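Local coordinates for MUTM (fpg) protein (Thermus thermophilus, PDB 1EE8) that belongs to the MutM (Fpg) family, whose members combine an N-terminal domain, a helix-two-turn-helix domain and a zinc finger, at residues A[160-165]-A[205-210]; A[167-172]-A[237-242]. All blocks are in the same frame, centred on the assembly; numbering follows the deposited sequence.

Contact 1 of 2, residues A[160-165]-A[205-210]; sequences GNIYAD and GGSTLS
Ile162 and Tyr163 meet Ser207 and Leu209 in a small, buried contact of mixed character. It joins the first turn of helix 161-170 to the loop that follows helix 184-203. The polar half is a hydrogen bond between Tyr163 OH and Ser207 OG, 2.8 Å long. Tyr163 OH is also hydrogen-bonded to Glu5, and Ser207 OG to His228, so both hydroxyls belong to a wider polar network. Glu5 also accepts a hydrogen bond from the backbone N of Ser207, which ties this strip of loop to helix 3-17. The ring of Tyr163 lies against Val197, Leu198 and Ala201 of helix 184-203. CG2 of Ile162 sits over the centre of the ring on one face, 3.8 Å above its plane. Both segments fall within the helix-two-turn-helix (H2TH) region of the family. Helix 184-203 ends in a Schellman motif with Gly205 at the C' position, and the chain then runs past Tyr163. The apolar half is tip to tip: Ile162 CD1 touches Leu209 CD2 at 3.6 Å. Ile162 has CG1 anti to its carbonyl carbon (chi1 -66°), and an extended chi2 of -179° carries CD1 out to the leucine.

Contact 2 of 2, residues A[167-172]-A[237-242]; sequences ALFRAR and PCPACG. With ZN (zinc ion), chain C.
Phe169, near the end of helix 161-170, packs its ring into the Cys238-Pro239-Ala240 turn of the zinc finger. The bond from CA to CB already heads toward that turn. CG stands anti to the backbone N (chi1 172°), and this sends the ring outward from the helix. Farther along the ring, Phe169 CE1 reaches Cys238 SG at 3.6 Å. This is a sulfur-aromatic contact, with the sulfur oblique to the ring. CE2, on the other side, approaches CG of Pro239. CZ, the tip, meets three residues. Phe169 CZ lies near Cys238 SG, 3.9 Å from Pro239 CG and 4.1 Å from Ala240 CB, and the alanine methyl sits at the ring edge, near its plane.

The sulfur is also a metal ligand. Cys238 SG and Cys241 SG each bind the zinc ion at 2.3 Å, and Cys258 and Cys261 complete the four-cysteine site. The CPxCG sequence forms a zinc knuckle. Ala240 N donates to Cys238 SG at 3.3 Å, and Cys241 N donates to the same sulfur. These N-H groups probably draw off some of the thiolate charge.

One face of the Phe169 ring is covered by Arg172, whose NH1 lies offset toward the rim. In turn, CZ sits beneath the centre of the guanidinium. Arg172 follows the helix with positive phi, in a Schellman motif, and its chain bends at chi2 (-65°) to fold back. Arg172 NH1 then donates to Phe169 O at 2.9 Å, with an N-H...O angle of 145°. The backbone N of Arg172 bonds to the same oxygen from the opposite face of the carbonyl plane. From this position Arg172 NH2 touches Ala240 CB at 3.5 Å.

In the fold
Contacts 1 and 2 share helix 161-170, the first using its N-terminal turn and the second its C-terminal end. Their centres lie about 15 Å apart. Contact 1 is about 8 Å from the centre of the chain, while contact 2 is about 22 Å out, beside the zinc ion. Along the sequence the segments run 160-165, 167-172, 205-210 and 237-242, so the two pairings cross. In the sequence, helix 184-203 falls between the helix segments and their partners. Both partners lie in the long loop region between that helix and strand 246-249. One short helix thus packs on a loop of its own H2TH region at one end and on the zinc finger at the other.

Contact 1 of 2, residues A[160-165]-A[205-210]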
loop_
_atom_site.group_PDB
_atom_site.type_symbol
_atom_site.label_atom_id
_atom_site.label_comp_id
_atom_site.label_asym_id
_atom_site.label_seq_id
_atom_site.Cartn_x
_atom_site.Cartn_y
_atom_site.Cartn_z
ATOM N N GLY A 160 -27.978 -10.789 11.055
ATOM C CA GLY A 160 -27.858 -9.986 12.257
ATOM C C GLY A 160 -29.155 -10.011 13.054
ATOM O O GLY A 160 -30.024 -10.857 12.829
ATOM N N ASN A 161 -29.292 -9.071 13.981
ATOM C CA ASN A 161 -30.474 -8.988 14.825
ATOM C C ASN A 161 -31.799 -8.908 14.081
ATOM O O ASN A 161 -32.727 -9.664 14.371
ATOM C CB ASN A 161 -30.351 -7.788 15.765
ATOM C CG ASN A 161 -29.435 -8.064 16.939
ATOM O OD1 ASN A 161 -29.567 -9.083 17.622
ATOM N ND2 ASN A 161 -28.492 -7.161 17.175
ATOM N N ILE A 162 -31.894 -7.982 13.132
ATOM C CA ILE A 162 -33.131 -7.794 12.379
ATOM C C ILE A 162 -33.655 -9.059 11.703
ATOM O O ILE A 162 -34.775 -9.503 11.971
ATOM C CB ILE A 162 -32.966 -6.697 11.302
ATOM C CG1 ILE A 162 -32.738 -5.343 11.980
ATOM C CG2 ILE A 162 -34.206 -6.640 10.402
ATOM C CD1 ILE A 162 -32.594 -4.189 11.015
ATOM N N TYR A 163 -32.838 -9.653 10.844
ATOM C CA TYR A 163 -33.275 -10.829 10.127
ATOM C C TYR A 163 -33.330 -12.104 10.945
ATOM O O TYR A 163 -34.073 -13.025 10.601
ATOM C CB TYR A 163 -32.443 -10.960 8.855
ATOM C CG TYR A 163 -32.623 -9.708 8.028
ATOM C CD1 TYR A 163 -31.618 -8.751 7.946
ATOM C CD2 TYR A 163 -33.854 -9.420 7.432
ATOM C CE1 TYR A 163 -31.832 -7.534 7.302
ATOM C CE2 TYR A 163 -34.079 -8.202 6.788
ATOM C CZ TYR A 163 -33.062 -7.265 6.728
ATOM O OH TYR A 163 -33.280 -6.058 6.109
ATOM N N ALA A 164 -32.568 -12.170 12.032
ATOM C CA ALA A 164 -32.652 -13.349 12.887
ATOM C C ALA A 164 -34.039 -13.262 13.546
ATOM O O ALA A 164 -34.820 -14.214 13.501
ATOM C CB ALA A 164 -31.565 -13.332 13.950
ATOM N N ASP A 165 -34.340 -12.109 14.143
ATOM C CA ASP A 165 -35.634 -11.901 14.793
ATOM C C ASP A 165 -36.793 -12.177 13.817
ATOM O O ASP A 165 -37.730 -12.908 14.142
ATOM C CB ASP A 165 -35.755 -10.459 15.317
ATOM C CG ASP A 165 -34.934 -10.211 16.582
ATOM O OD1 ASP A 165 -34.144 -11.092 16.977
ATOM O OD2 ASP A 165 -35.084 -9.123 17.182
ATOM N N GLY A 205 -34.885 -3.857 -1.035
ATOM C CA GLY A 205 -33.765 -2.962 -0.779
ATOM C C GLY A 205 -33.308 -2.742 0.654
ATOM O O GLY A 205 -32.828 -1.654 0.989
ATOM N N GLY A 206 -33.438 -3.757 1.503
ATOM C CA GLY A 206 -33.004 -3.608 2.880
ATOM C C GLY A 206 -34.013 -2.916 3.784
ATOM O O GLY A 206 -35.081 -2.485 3.335
ATOM N N SER A 207 -33.662 -2.793 5.062
ATOM C CA SER A 207 -34.545 -2.184 6.052
ATOM C C SER A 207 -34.073 -0.856 6.628
ATOM O O SER A 207 -32.964 -0.746 7.162
ATOM C CB SER A 207 -34.775 -3.153 7.216
ATOM O OG SER A 207 -35.415 -4.339 6.782
ATOM N N THR A 208 -34.923 0.155 6.518
ATOM C CA THR A 208 -34.611 1.454 7.081
ATOM C C THR A 208 -35.434 1.554 8.355
ATOM O O THR A 208 -36.656 1.673 8.311
ATOM C CB THR A 208 -34.982 2.594 6.124
ATOM O OG1 THR A 208 -34.149 2.522 4.961
ATOM C CG2 THR A 208 -34.785 3.944 6.806
ATOM N N LEU A 209 -34.748 1.481 9.488
ATOM C CA LEU A 209 -35.388 1.530 10.792
ATOM C C LEU A 209 -35.902 2.916 11.166
ATOM O O LEU A 209 -36.032 3.805 10.316
ATOM C CB LEU A 209 -34.408 1.033 11.862
ATOM C CG LEU A 209 -33.762 -0.330 11.581
ATOM C CD1 LEU A 209 -32.854 -0.718 12.739
ATOM C CD2 LEU A 209 -34.841 -1.379 11.374
ATOM N N SER A 210 -36.196 3.089 12.451
ATOM C CA SER A 210 -36.709 4.353 12.959
ATOM C C SER A 210 -35.615 5.410 12.952
ATOM O O SER A 210 -35.850 6.556 12.568
ATOM C CB SER A 210 -37.242 4.164 14.381
ATOM O OG SER A 210 -37.843 5.352 14.857
#

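Contact 2 of 2, residues A[167-172]-A[237-242]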
loop_
_atom_site.group_PDB
_atom_site.type_symbol
_atom_site.label_atom_id
_atom_site.label_comp_id
_atom_site.label_asym_id
_atom_site.label_seq_id
_atom_site.Cartn_x
_atom_site.Cartn_y
_atom_site.Cartn_z
ATOM N N ALA A 167 -36.792 -13.927 10.986
ATOM C CA ALA A 167 -36.834 -15.308 10.518
ATOM C C ALA A 167 -37.460 -16.198 11.586
ATOM O O ALA A 167 -38.280 -17.074 11.290
ATOM C CB ALA A 167 -35.419 -15.800 10.176
ATOM N N LEU A 168 -37.064 -15.968 12.831
ATOM C CA LEU A 168 -37.572 -16.737 13.952
ATOM C C LEU A 168 -39.079 -16.569 14.110
ATOM O O LEU A 168 -39.788 -17.520 14.444
ATOM C CB LEU A 168 -36.841 -16.326 15.234
ATOM C CG LEU A 168 -35.386 -16.812 15.277
ATOM C CD1 LEU A 168 -34.611 -16.104 16.383
ATOM C CD2 LEU A 168 -35.386 -18.336 15.491
ATOM N N PHE A 169 -39.572 -15.363 13.871
ATOM C CA PHE A 169 -41.007 -15.133 13.975
ATOM C C PHE A 169 -41.717 -15.830 12.832
ATOM O O PHE A 169 -42.749 -16.474 13.018
ATOM C CB PHE A 169 -41.364 -13.652 13.885
ATOM C CG PHE A 169 -42.847 -13.415 13.806
ATOM C CD1 PHE A 169 -43.634 -13.502 14.947
ATOM C CD2 PHE A 169 -43.465 -13.194 12.581
ATOM C CE1 PHE A 169 -45.018 -13.374 14.868
ATOM C CE2 PHE A 169 -44.847 -13.066 12.491
ATOM C CZ PHE A 169 -45.623 -13.156 13.636
ATOM N N ARG A 170 -41.173 -15.686 11.632
ATOM C CA ARG A 170 -41.815 -16.304 10.495
ATOM C C ARG A 170 -41.912 -17.813 10.700
ATOM O O ARG A 170 -42.913 -18.423 10.343
ATOM C CB ARG A 170 -41.068 -15.975 9.204
ATOM C CG ARG A 170 -41.839 -16.429 7.986
ATOM C CD ARG A 170 -41.320 -15.836 6.703
ATOM N NE ARG A 170 -41.455 -14.382 6.664
ATOM C CZ ARG A 170 -41.272 -13.660 5.565
ATOM N NH1 ARG A 170 -41.403 -12.342 5.597
ATOM N NH2 ARG A 170 -40.966 -14.268 4.426
ATOM N N ALA A 171 -40.881 -18.400 11.302
ATOM C CA ALA A 171 -40.837 -19.839 11.559
ATOM C C ALA A 171 -41.537 -20.217 12.863
ATOM O O ALA A 171 -41.615 -21.393 13.214
ATOM C CB ALA A 171 -39.385 -20.315 11.594
ATOM N N ARG A 172 -42.036 -19.215 13.580
ATOM C CA ARG A 172 -42.727 -19.429 14.847
ATOM C C ARG A 172 -41.898 -20.241 15.842
ATOM O O ARG A 172 -42.373 -21.226 16.416
ATOM C CB ARG A 172 -44.073 -20.119 14.601
ATOM C CG ARG A 172 -45.015 -19.331 13.681
ATOM C CD ARG A 172 -45.436 -18.011 14.306
ATOM N NE ARG A 172 -46.580 -17.416 13.612
ATOM C CZ ARG A 172 -46.518 -16.751 12.463
ATOM N NH1 ARG A 172 -45.356 -16.569 11.847
ATOM N NH2 ARG A 172 -47.635 -16.283 11.915
ATOM N N PRO A 237 -48.884 -4.548 18.325
ATOM C CA PRO A 237 -49.599 -5.815 18.125
ATOM C C PRO A 237 -48.919 -6.805 17.179
ATOM O O PRO A 237 -48.510 -6.438 16.077
ATOM C CB PRO A 237 -50.953 -5.370 17.556
ATOM C CG PRO A 237 -51.084 -3.942 17.987
ATOM C CD PRO A 237 -49.686 -3.422 17.818
ATOM N N CYS A 238 -48.803 -8.057 17.610
ATOM C CA CYS A 238 -48.234 -9.087 16.749
ATOM C C CYS A 238 -49.159 -9.107 15.529
ATOM O O CYS A 238 -50.367 -8.918 15.659
ATOM C CB CYS A 238 -48.260 -10.446 17.456
ATOM S SG CYS A 238 -47.964 -11.873 16.381
ATOM N N PRO A 239 -48.613 -9.324 14.328
ATOM C CA PRO A 239 -49.504 -9.338 13.166
ATOM C C PRO A 239 -50.291 -10.639 13.010
ATOM O O PRO A 239 -51.172 -10.739 12.159
ATOM C CB PRO A 239 -48.547 -9.089 12.007
ATOM C CG PRO A 239 -47.324 -9.826 12.450
ATOM C CD PRO A 239 -47.202 -9.432 13.913
ATOM N N ALA A 240 -49.981 -11.629 13.838
ATOM C CA ALA A 240 -50.668 -12.914 13.749
ATOM C C ALA A 240 -51.709 -13.156 14.844
ATOM O O ALA A 240 -52.769 -13.724 14.576
ATOM C CB ALA A 240 -49.642 -14.050 13.745
ATOM N N CYS A 241 -51.418 -12.721 16.069
ATOM C CA CYS A 241 -52.347 -12.936 17.178
ATOM C C CYS A 241 -52.794 -11.663 17.889
ATOM O O CYS A 241 -53.586 -11.723 18.833
ATOM C CB CYS A 241 -51.717 -13.871 18.207
ATOM S SG CYS A 241 -50.448 -13.083 19.205
ATOM N N GLY A 242 -52.274 -10.518 17.453
ATOM C CA GLY A 242 -52.649 -9.254 18.060
ATOM C C GLY A 242 -52.088 -8.956 19.442
ATOM O O GLY A 242 -52.335 -7.880 19.984
HETATM ZN ZN ZN C . -48.512 -13.476 17.998
#